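Local atomic coordinates of aminopeptidase N family protein (Idiomarina loihiensis L2TR, PDB entry 4FGM), a protein that probably acts as a zinc-dependent aminopeptidase of the M61 family, here with a zinc ion and maleic acid bound in its active site. Residues 212-220 and 405-414; 382-393 and 450-459. All coordinates share one frame; numbering follows the deposited sequence.

Interaction 1: 212-220 and 405-414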
loop_
_atom_site.group_PDB
_atom_site.type_symbol
_atom_site.label_atom_id
_atom_site.label_comp_id
_atom_site.label_asym_id
_atom_site.label_seq_id
_atom_site.Cartn_x
_atom_site.Cartn_y
_atom_site.Cartn_z
ATOM N N ILE A 212 4.585 -19.030 4.496
ATOM C CA ILE A 212 5.146 -19.621 5.703
ATOM C C ILE A 212 6.218 -20.647 5.316
ATOM O O ILE A 212 7.259 -20.736 5.964
ATOM C CB ILE A 212 4.059 -20.305 6.548
ATOM C CG1 ILE A 212 3.075 -19.258 7.066
ATOM C CG2 ILE A 212 4.698 -21.035 7.711
ATOM C CD1 ILE A 212 1.806 -19.842 7.664
ATOM N N SER A 213 5.964 -21.419 4.262
ATOM C CA SER A 213 6.942 -22.401 3.801
ATOM C C SER A 213 8.194 -21.670 3.336
ATOM O O SER A 213 9.309 -22.132 3.563
ATOM C CB SER A 213 6.397 -23.220 2.627
ATOM O OG SER A 213 5.352 -24.074 3.040
ATOM N N LEU A 214 7.999 -20.526 2.686
ATOM C CA LEU A 214 9.114 -19.739 2.173
ATOM C C LEU A 214 10.082 -19.307 3.275
ATOM O O LEU A 214 11.294 -19.495 3.157
ATOM C CB LEU A 214 8.585 -18.513 1.421
ATOM C CG LEU A 214 9.596 -17.623 0.692
ATOM C CD1 LEU A 214 8.889 -16.868 -0.416
ATOM C CD2 LEU A 214 10.262 -16.665 1.665
ATOM N N PHE A 215 9.548 -18.721 4.341
ATOM C CA PHE A 215 10.384 -18.282 5.446
ATOM C C PHE A 215 10.639 -19.433 6.412
ATOM O O PHE A 215 11.505 -19.344 7.287
ATOM C CB PHE A 215 9.722 -17.118 6.189
ATOM C CG PHE A 215 9.631 -15.859 5.381
ATOM C CD1 PHE A 215 8.518 -15.603 4.591
ATOM C CD2 PHE A 215 10.673 -14.936 5.392
ATOM C CE1 PHE A 215 8.447 -14.444 3.817
ATOM C CE2 PHE A 215 10.613 -13.777 4.625
ATOM C CZ PHE A 215 9.495 -13.528 3.837
ATOM N N GLU A 216 9.875 -20.508 6.244
ATOM C CA GLU A 216 9.999 -21.688 7.090
ATOM C C GLU A 216 9.657 -21.370 8.539
ATOM O O GLU A 216 9.938 -22.160 9.433
ATOM C CB GLU A 216 11.424 -22.244 7.004
ATOM C CG GLU A 216 11.767 -22.828 5.648
ATOM C CD GLU A 216 13.206 -23.291 5.552
ATOM O OE1 GLU A 216 13.841 -23.498 6.609
ATOM O OE2 GLU A 216 13.698 -23.460 4.416
ATOM N N GLU A 217 9.036 -20.216 8.758
ATOM C CA GLU A 217 8.674 -19.778 10.098
ATOM C C GLU A 217 7.738 -18.575 10.027
ATOM O O GLU A 217 7.865 -17.744 9.129
ATOM C CB GLU A 217 9.943 -19.395 10.858
ATOM C CG GLU A 217 9.733 -19.058 12.316
ATOM C CD GLU A 217 11.044 -18.971 13.074
ATOM O OE1 GLU A 217 11.963 -19.753 12.748
ATOM O OE2 GLU A 217 11.151 -18.141 14.004
ATOM N N ALA A 218 6.804 -18.482 10.971
ATOM C CA ALA A 218 5.867 -17.364 11.016
ATOM C C ALA A 218 6.133 -16.538 12.271
ATOM O O ALA A 218 6.296 -17.089 13.355
ATOM C CB ALA A 218 4.441 -17.878 11.024
ATOM N N PRO A 219 6.185 -15.204 12.142
ATOM C CA PRO A 219 6.439 -14.340 13.302
ATOM C C PRO A 219 5.214 -14.060 14.173
ATOM O O PRO A 219 5.303 -13.341 15.162
ATOM C CB PRO A 219 6.996 -13.071 12.664
ATOM C CG PRO A 219 6.203 -12.983 11.395
ATOM C CD PRO A 219 6.220 -14.424 10.891
ATOM N N PHE A 220 4.073 -14.629 13.805
ATOM C CA PHE A 220 2.836 -14.427 14.559
ATOM C C PHE A 220 2.226 -15.774 14.947
ATOM O O PHE A 220 2.621 -16.813 14.419
ATOM C CB PHE A 220 1.833 -13.632 13.706
ATOM C CG PHE A 220 1.753 -14.101 12.271
ATOM C CD1 PHE A 220 2.392 -13.393 11.257
ATOM C CD2 PHE A 220 1.053 -15.259 11.941
ATOM C CE1 PHE A 220 2.348 -13.839 9.931
ATOM C CE2 PHE A 220 1.006 -15.717 10.619
ATOM C CZ PHE A 220 1.650 -15.000 9.611
HETATM N N MSE A 405 15.456 -13.962 0.787
HETATM C CA MSE A 405 14.535 -13.296 1.713
HETATM C C MSE A 405 14.440 -14.097 3.009
HETATM O O MSE A 405 14.496 -13.534 4.104
HETATM C CB MSE A 405 13.135 -13.150 1.094
HETATM C CG MSE A 405 13.065 -12.269 -0.151
HETATM SE SE MSE A 405 13.697 -10.456 0.143
HETATM C CE MSE A 405 12.431 -9.941 1.521
ATOM N N LYS A 406 14.297 -15.415 2.873
ATOM C CA LYS A 406 14.208 -16.305 4.030
ATOM C C LYS A 406 15.404 -16.075 4.951
ATOM O O LYS A 406 15.253 -15.780 6.141
ATOM C CB LYS A 406 14.208 -17.771 3.583
ATOM C CG LYS A 406 14.186 -18.766 4.743
ATOM C CD LYS A 406 14.760 -20.121 4.349
ATOM C CE LYS A 406 16.228 -20.248 4.751
ATOM N NZ LYS A 406 16.417 -20.415 6.229
ATOM N N GLU A 407 16.595 -16.215 4.379
ATOM C CA GLU A 407 17.832 -16.042 5.122
ATOM C C GLU A 407 17.973 -14.646 5.715
ATOM O O GLU A 407 18.328 -14.505 6.888
ATOM C CB GLU A 407 19.022 -16.378 4.223
ATOM C CG GLU A 407 19.094 -17.865 3.883
ATOM C CD GLU A 407 20.179 -18.194 2.877
ATOM O OE1 GLU A 407 21.199 -17.475 2.850
ATOM O OE2 GLU A 407 20.020 -19.180 2.123
ATOM N N LEU A 408 17.689 -13.613 4.927
ATOM C CA LEU A 408 17.793 -12.256 5.452
ATOM C C LEU A 408 16.834 -12.086 6.620
ATOM O O LEU A 408 17.135 -11.380 7.579
ATOM C CB LEU A 408 17.482 -11.217 4.372
ATOM C CG LEU A 408 18.606 -10.922 3.375
ATOM C CD1 LEU A 408 18.094 -10.001 2.276
ATOM C CD2 LEU A 408 19.776 -10.283 4.100
ATOM N N TRP A 409 15.683 -12.748 6.550
ATOM C CA TRP A 409 14.713 -12.635 7.628
ATOM C C TRP A 409 15.205 -13.293 8.915
ATOM O O TRP A 409 15.051 -12.731 9.999
ATOM C CB TRP A 409 13.363 -13.250 7.245
ATOM C CG TRP A 409 12.359 -13.045 8.338
ATOM C CD1 TRP A 409 11.729 -11.875 8.666
ATOM C CD2 TRP A 409 11.974 -13.997 9.335
ATOM N NE1 TRP A 409 10.986 -12.038 9.807
ATOM C CE2 TRP A 409 11.121 -13.329 10.244
ATOM C CE3 TRP A 409 12.278 -15.348 9.557
ATOM C CZ2 TRP A 409 10.560 -13.969 11.354
ATOM C CZ3 TRP A 409 11.722 -15.982 10.662
ATOM C CH2 TRP A 409 10.876 -15.289 11.549
ATOM N N HIS A 410 15.782 -14.484 8.803
ATOM C CA HIS A 410 16.285 -15.179 9.989
ATOM C C HIS A 410 17.476 -14.457 10.611
ATOM O O HIS A 410 17.654 -14.467 11.828
ATOM C CB HIS A 410 16.679 -16.610 9.637
ATOM C CG HIS A 410 15.512 -17.538 9.500
ATOM N ND1 HIS A 410 14.791 -17.989 10.583
ATOM C CD2 HIS A 410 14.934 -18.090 8.406
ATOM C CE1 HIS A 410 13.819 -18.781 10.166
ATOM N NE2 HIS A 410 13.884 -18.858 8.848
ATOM N N GLU A 411 18.280 -13.814 9.772
ATOM C CA GLU A 411 19.449 -13.099 10.256
ATOM C C GLU A 411 19.144 -11.753 10.894
ATOM O O GLU A 411 19.546 -11.487 12.025
ATOM C CB GLU A 411 20.449 -12.875 9.121
ATOM C CG GLU A 411 21.368 -14.043 8.846
ATOM C CD GLU A 411 22.534 -13.656 7.953
ATOM O OE1 GLU A 411 23.199 -12.634 8.243
ATOM O OE2 GLU A 411 22.789 -14.378 6.965
ATOM N N PHE A 412 18.425 -10.907 10.168
ATOM C CA PHE A 412 18.136 -9.567 10.655
ATOM C C PHE A 412 16.707 -9.308 11.095
ATOM O O PHE A 412 16.452 -8.338 11.810
ATOM C CB PHE A 412 18.531 -8.562 9.574
ATOM C CG PHE A 412 19.941 -8.731 9.083
ATOM C CD1 PHE A 412 21.018 -8.335 9.874
ATOM C CD2 PHE A 412 20.195 -9.317 7.846
ATOM C CE1 PHE A 412 22.325 -8.514 9.440
ATOM C CE2 PHE A 412 21.505 -9.503 7.400
ATOM C CZ PHE A 412 22.571 -9.101 8.201
ATOM N N GLY A 413 15.782 -10.165 10.673
ATOM C CA GLY A 413 14.387 -9.980 11.035
ATOM C C GLY A 413 13.974 -10.663 12.323
ATOM O O GLY A 413 13.600 -10.008 13.294
ATOM N N LYS A 414 14.042 -11.988 12.334
ATOM C CA LYS A 414 13.669 -12.758 13.511
ATOM C C LYS A 414 14.434 -12.280 14.747
ATOM O O LYS A 414 13.964 -12.426 15.874
ATOM C CB LYS A 414 13.960 -14.247 13.290
ATOM C CG LYS A 414 13.299 -15.128 14.331
ATOM C CD LYS A 414 14.149 -16.319 14.746
ATOM C CE LYS A 414 14.141 -17.432 13.721
ATOM N NZ LYS A 414 14.431 -18.750 14.370
#
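Phe215 and Lys406 bring the two backbones together, their CA atoms 4.5 Å apart where the last turn of helix 197-215 meets helix 401-413. Glu216 then takes a positive phi (63°) and leaves the helix, and the chain runs on in extended form past Glu217 to Pro219, where the CA atoms of Pro219 and Lys414 are 7.4 Å apart. The second helix widens into a pi-type turn at 409-413. The carbonyl at the helix end is taken up by a side chain: His410 NE2 donates to Phe215 O at 2.9 Å, nearly in line with the C=O but with the oxygen tilted from the imidazole plane. With CG beside its backbone N (chi1 -77°), the histidine has one face over Trp409 CE3 and its edge turned to Glu217 OE1. The Phe215 ring presents its edge to the five-membered ring of Trp409 in an offset edge-to-face pair, planes 78° apart, and its CD2 lies 3.7 Å from Trp409 CB. Farther along, the extended Glu217 crosses the rim of the indole, and Lys414 NZ reaches OE1 of that carboxylate on its syn side, a salt bridge of 3.1 Å. Pro219 CB packs 3.9 Å from Trp409 CZ2. Lys406 CG lies 3.4 Å from Leu214 O, and its chain bends only farther out, near the Glu216 carboxylate but beyond salt-bridge distance. Trp279 joins the aromatic group, stacking on Phe215 and meeting Trp409 edge-to-face, and Trp409 NE1 is hydrogen-bonded to Thr283. Met405 and Phe215 both reach Phe276 on helix 262-277, which carries the zinc-binding His273 and His277, and Ala218 and Phe220 rest on strand 183-190.

Interaction 2: 382-393 and 450-459; sequences LIALSLDLMLRL and LSLVELLQNF
Leu455 fits as a knob into a hole on helix 378-394 formed by Ser386, Leu389, Met390 and Leu393. Its first torsion is off the staggered positions (chi1 -132°), and the two methyls divide the hole: CD2 lies 3.8 Å from Met390 CG, whereas CD1 reaches both that atom and Leu393 CD1. The short helix 453-457 crosses at 49°, its axis 10.2 Å from that of segment 382-393 at closest approach. The first torsion of Leu389 is likewise off the staggered positions (chi1 -95°) and sets its CG over one face of the Phe459 ring in a CH-pi contact, 4.0 Å from the centroid, while the second torsion carries CD2 to Leu456 CD2. Leu393 slides past the same ring in the opposite direction, CD2 lying 3.6 Å from Phe459 CE1, and Arg392 CB stands at the ring edge. The guanidinium of Arg392 turns to Asp388 instead, gripping it side-on: NE bonds to OD1 at 2.9 Å from above the carboxylate plane and NH2 to OD2. Asp388 is held further by Tyr312 OH and by the backbone N of Leu401. Before the short helix, Leu450 places CD1 3.9 Å from Leu382 CB and also near Ile383, and Leu452 packs its CG against Leu385 CD2. Helix 437-445 covers this end with Ala443 on Leu450 and Leu444 on Ile383, and its Phe439 lies against Ser386 and Met390. No hydrogen bond joins the two segments, so their association rests on the fit of mainly leucine side chains and one aromatic ring, with the buried charges of Arg392 and Asp388 paired within their own helix.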
loop_
_atom_site.group_PDB
_atom_site.type_symbol
_atom_site.label_atom_id
_atom_site.label_comp_id
_atom_site.label_asym_id
_atom_site.label_seq_id
_atom_site.Cartn_x
_atom_site.Cartn_y
_atom_site.Cartn_z
ATOM N N LEU A 382 11.133 -4.298 -10.135
ATOM C CA LEU A 382 11.951 -4.715 -11.263
ATOM C C LEU A 382 13.358 -5.096 -10.782
ATOM O O LEU A 382 14.004 -5.983 -11.350
ATOM C CB LEU A 382 12.008 -3.606 -12.317
ATOM C CG LEU A 382 10.652 -3.267 -12.950
ATOM C CD1 LEU A 382 10.839 -2.204 -14.014
ATOM C CD2 LEU A 382 10.031 -4.512 -13.559
ATOM N N ILE A 383 13.825 -4.430 -9.729
ATOM C CA ILE A 383 15.127 -4.736 -9.156
ATOM C C ILE A 383 15.044 -6.157 -8.609
ATOM O O ILE A 383 15.920 -6.986 -8.858
ATOM C CB ILE A 383 15.470 -3.777 -8.000
ATOM C CG1 ILE A 383 15.824 -2.397 -8.559
ATOM C CG2 ILE A 383 16.602 -4.360 -7.153
ATOM C CD1 ILE A 383 16.247 -1.390 -7.502
ATOM N N ALA A 384 13.975 -6.433 -7.865
ATOM C CA ALA A 384 13.765 -7.758 -7.287
ATOM C C ALA A 384 13.727 -8.806 -8.394
ATOM O O ALA A 384 14.296 -9.885 -8.253
ATOM C CB ALA A 384 12.454 -7.788 -6.482
ATOM N N LEU A 385 13.050 -8.485 -9.493
ATOM C CA LEU A 385 12.953 -9.399 -10.628
ATOM C C LEU A 385 14.346 -9.716 -11.150
ATOM O O LEU A 385 14.672 -10.870 -11.429
ATOM C CB LEU A 385 12.143 -8.770 -11.760
ATOM C CG LEU A 385 12.256 -9.483 -13.112
ATOM C CD1 LEU A 385 11.437 -10.769 -13.086
ATOM C CD2 LEU A 385 11.775 -8.559 -14.221
ATOM N N SER A 386 15.159 -8.672 -11.281
ATOM C CA SER A 386 16.517 -8.814 -11.783
ATOM C C SER A 386 17.353 -9.712 -10.877
ATOM O O SER A 386 17.993 -10.651 -11.346
ATOM C CB SER A 386 17.181 -7.442 -11.901
ATOM O OG SER A 386 16.415 -6.570 -12.715
ATOM N N LEU A 387 17.339 -9.424 -9.578
ATOM C CA LEU A 387 18.104 -10.214 -8.619
ATOM C C LEU A 387 17.704 -11.686 -8.642
ATOM O O LEU A 387 18.559 -12.570 -8.611
ATOM C CB LEU A 387 17.923 -9.657 -7.204
ATOM C CG LEU A 387 18.500 -8.274 -6.893
ATOM C CD1 LEU A 387 18.115 -7.872 -5.474
ATOM C CD2 LEU A 387 20.016 -8.294 -7.040
ATOM N N ASP A 388 16.407 -11.952 -8.704
ATOM C CA ASP A 388 15.936 -13.329 -8.723
ATOM C C ASP A 388 16.490 -14.068 -9.942
ATOM O O ASP A 388 16.969 -15.194 -9.835
ATOM C CB ASP A 388 14.404 -13.365 -8.734
ATOM C CG ASP A 388 13.845 -14.672 -8.199
ATOM O OD1 ASP A 388 14.636 -15.522 -7.737
ATOM O OD2 ASP A 388 12.610 -14.846 -8.230
ATOM N N LEU A 389 16.425 -13.427 -11.101
ATOM C CA LEU A 389 16.920 -14.030 -12.331
ATOM C C LEU A 389 18.442 -14.144 -12.339
ATOM O O LEU A 389 18.995 -15.168 -12.738
ATOM C CB LEU A 389 16.433 -13.216 -13.533
ATOM C CG LEU A 389 15.151 -13.702 -14.228
ATOM C CD1 LEU A 389 14.227 -14.413 -13.261
ATOM C CD2 LEU A 389 14.457 -12.518 -14.869
HETATM N N MSE A 390 19.117 -13.095 -11.885
HETATM C CA MSE A 390 20.569 -13.093 -11.843
HETATM C C MSE A 390 21.123 -14.147 -10.885
HETATM O O MSE A 390 22.040 -14.890 -11.233
HETATM C CB MSE A 390 21.074 -11.714 -11.447
HETATM C CG MSE A 390 20.948 -10.690 -12.558
HETATM SE SE MSE A 390 21.465 -8.926 -11.987
HETATM C CE MSE A 390 23.391 -9.092 -12.105
ATOM N N LEU A 391 20.562 -14.207 -9.682
ATOM C CA LEU A 391 20.992 -15.174 -8.682
ATOM C C LEU A 391 20.777 -16.602 -9.179
ATOM O O LEU A 391 21.560 -17.500 -8.876
ATOM C CB LEU A 391 20.218 -14.954 -7.377
ATOM C CG LEU A 391 20.844 -14.097 -6.270
ATOM C CD1 LEU A 391 21.735 -13.016 -6.840
ATOM C CD2 LEU A 391 19.729 -13.492 -5.439
ATOM N N ARG A 392 19.716 -16.815 -9.948
ATOM C CA ARG A 392 19.433 -18.145 -10.458
ATOM C C ARG A 392 20.478 -18.584 -11.474
ATOM O O ARG A 392 20.982 -19.701 -11.404
ATOM C CB ARG A 392 18.029 -18.190 -11.074
ATOM C CG ARG A 392 16.918 -18.003 -10.044
ATOM C CD ARG A 392 15.542 -17.972 -10.676
ATOM N NE ARG A 392 14.510 -17.617 -9.705
ATOM C CZ ARG A 392 13.450 -18.374 -9.425
ATOM N NH1 ARG A 392 13.271 -19.541 -10.040
ATOM N NH2 ARG A 392 12.559 -17.961 -8.535
ATOM N N LEU A 393 20.817 -17.703 -12.408
ATOM C CA LEU A 393 21.805 -18.031 -13.430
ATOM C C LEU A 393 23.206 -18.199 -12.834
ATOM O O LEU A 393 23.965 -19.074 -13.248
ATOM C CB LEU A 393 21.827 -16.940 -14.503
ATOM C CG LEU A 393 20.508 -16.684 -15.233
ATOM C CD1 LEU A 393 20.657 -15.477 -16.141
ATOM C CD2 LEU A 393 20.108 -17.917 -16.028
ATOM N N LEU A 450 16.682 -0.094 -16.362
ATOM C CA LEU A 450 17.323 -1.360 -16.040
ATOM C C LEU A 450 17.251 -2.216 -17.298
ATOM O O LEU A 450 16.337 -2.063 -18.105
ATOM C CB LEU A 450 16.586 -2.078 -14.904
ATOM C CG LEU A 450 16.468 -1.408 -13.537
ATOM C CD1 LEU A 450 15.635 -2.297 -12.629
ATOM C CD2 LEU A 450 17.838 -1.170 -12.939
ATOM N N SER A 451 18.215 -3.113 -17.464
ATOM C CA SER A 451 18.242 -3.991 -18.625
ATOM C C SER A 451 17.675 -5.348 -18.227
ATOM O O SER A 451 18.339 -6.109 -17.527
ATOM C CB SER A 451 19.678 -4.165 -19.106
ATOM O OG SER A 451 20.404 -2.960 -18.949
ATOM N N LEU A 452 16.453 -5.650 -18.660
ATOM C CA LEU A 452 15.832 -6.930 -18.332
ATOM C C LEU A 452 15.584 -7.790 -19.558
ATOM O O LEU A 452 15.247 -8.968 -19.438
ATOM C CB LEU A 452 14.496 -6.731 -17.604
ATOM C CG LEU A 452 14.467 -6.186 -16.171
ATOM C CD1 LEU A 452 15.672 -6.710 -15.404
ATOM C CD2 LEU A 452 14.476 -4.674 -16.189
ATOM N N VAL A 453 15.746 -7.201 -20.736
ATOM C CA VAL A 453 15.515 -7.923 -21.982
ATOM C C VAL A 453 16.397 -9.164 -22.102
ATOM O O VAL A 453 15.903 -10.261 -22.369
ATOM C CB VAL A 453 15.763 -7.017 -23.210
ATOM C CG1 VAL A 453 15.357 -7.749 -24.480
ATOM C CG2 VAL A 453 14.980 -5.721 -23.070
ATOM N N GLU A 454 17.701 -8.981 -21.907
ATOM C CA GLU A 454 18.653 -10.079 -22.000
ATOM C C GLU A 454 18.362 -11.104 -20.906
ATOM O O GLU A 454 18.284 -12.307 -21.164
ATOM C CB GLU A 454 20.080 -9.536 -21.867
ATOM C CG GLU A 454 21.171 -10.575 -22.098
ATOM C CD GLU A 454 22.555 -9.959 -22.237
ATOM O OE1 GLU A 454 22.757 -9.167 -23.182
ATOM O OE2 GLU A 454 23.438 -10.265 -21.406
ATOM N N LEU A 455 18.184 -10.606 -19.687
ATOM C CA LEU A 455 17.896 -11.433 -18.520
ATOM C C LEU A 455 16.675 -12.324 -18.737
ATOM O O LEU A 455 16.698 -13.506 -18.407
ATOM C CB LEU A 455 17.669 -10.525 -17.310
ATOM C CG LEU A 455 18.373 -10.815 -15.984
ATOM C CD1 LEU A 455 19.703 -11.511 -16.216
ATOM C CD2 LEU A 455 18.583 -9.498 -15.251
ATOM N N LEU A 456 15.611 -11.752 -19.294
ATOM C CA LEU A 456 14.376 -12.497 -19.549
ATOM C C LEU A 456 14.513 -13.457 -20.727
ATOM O O LEU A 456 13.837 -14.489 -20.790
ATOM C CB LEU A 456 13.222 -11.523 -19.807
ATOM C CG LEU A 456 12.743 -10.765 -18.567
ATOM C CD1 LEU A 456 12.046 -9.469 -18.961
ATOM C CD2 LEU A 456 11.820 -11.674 -17.759
ATOM N N GLN A 457 15.387 -13.104 -21.662
ATOM C CA GLN A 457 15.625 -13.929 -22.832
ATOM C C GLN A 457 16.269 -15.231 -22.361
ATOM O O GLN A 457 15.971 -16.308 -22.878
ATOM C CB GLN A 457 16.546 -13.191 -23.805
ATOM C CG GLN A 457 16.168 -13.373 -25.263
ATOM C CD GLN A 457 16.842 -12.359 -26.165
ATOM O OE1 GLN A 457 18.065 -12.355 -26.308
ATOM N NE2 GLN A 457 16.046 -11.486 -26.772
ATOM N N ASN A 458 17.140 -15.122 -21.362
ATOM C CA ASN A 458 17.814 -16.286 -20.815
ATOM C C ASN A 458 16.843 -17.265 -20.175
ATOM O O ASN A 458 17.215 -18.394 -19.858
ATOM C CB ASN A 458 18.868 -15.866 -19.789
ATOM C CG ASN A 458 20.119 -15.321 -20.439
ATOM O OD1 ASN A 458 20.650 -15.919 -21.376
ATOM N ND2 ASN A 458 20.606 -14.191 -19.939
ATOM N N PHE A 459 15.604 -16.835 -19.973
ATOM C CA PHE A 459 14.600 -17.709 -19.383
ATOM C C PHE A 459 13.483 -17.998 -20.363
ATOM O O PHE A 459 12.434 -18.509 -19.989
ATOM C CB PHE A 459 14.026 -17.107 -18.101
ATOM C CG PHE A 459 14.960 -17.185 -16.928
ATOM C CD1 PHE A 459 16.048 -16.327 -16.826
ATOM C CD2 PHE A 459 14.743 -18.114 -15.917
ATOM C CE1 PHE A 459 16.914 -16.396 -15.732
ATOM C CE2 PHE A 459 15.603 -18.192 -14.820
ATOM C CZ PHE A 459 16.686 -17.329 -14.725
#

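Helices 378-394 and 401-413, consecutive in the chain, supply one side of each contact, and the segments of the two interactions alternate in sequence. They do not touch: the nearest atoms are about 7 Å apart and the centres about 24 Å. Interaction 2 is the more buried, almost wholly apolar, and belongs to the helical part of the fold. Interaction 1 is partly buried and mixed in chemistry, with aromatic rings inside and a salt bridge nearer the solvent, where a helix end and loop meet another helix. Neither contact reaches the metal, but Met405 in interaction 1 and Ile383 in interaction 2 each have side chains about 11 Å from that of Glu307, a zinc ligand.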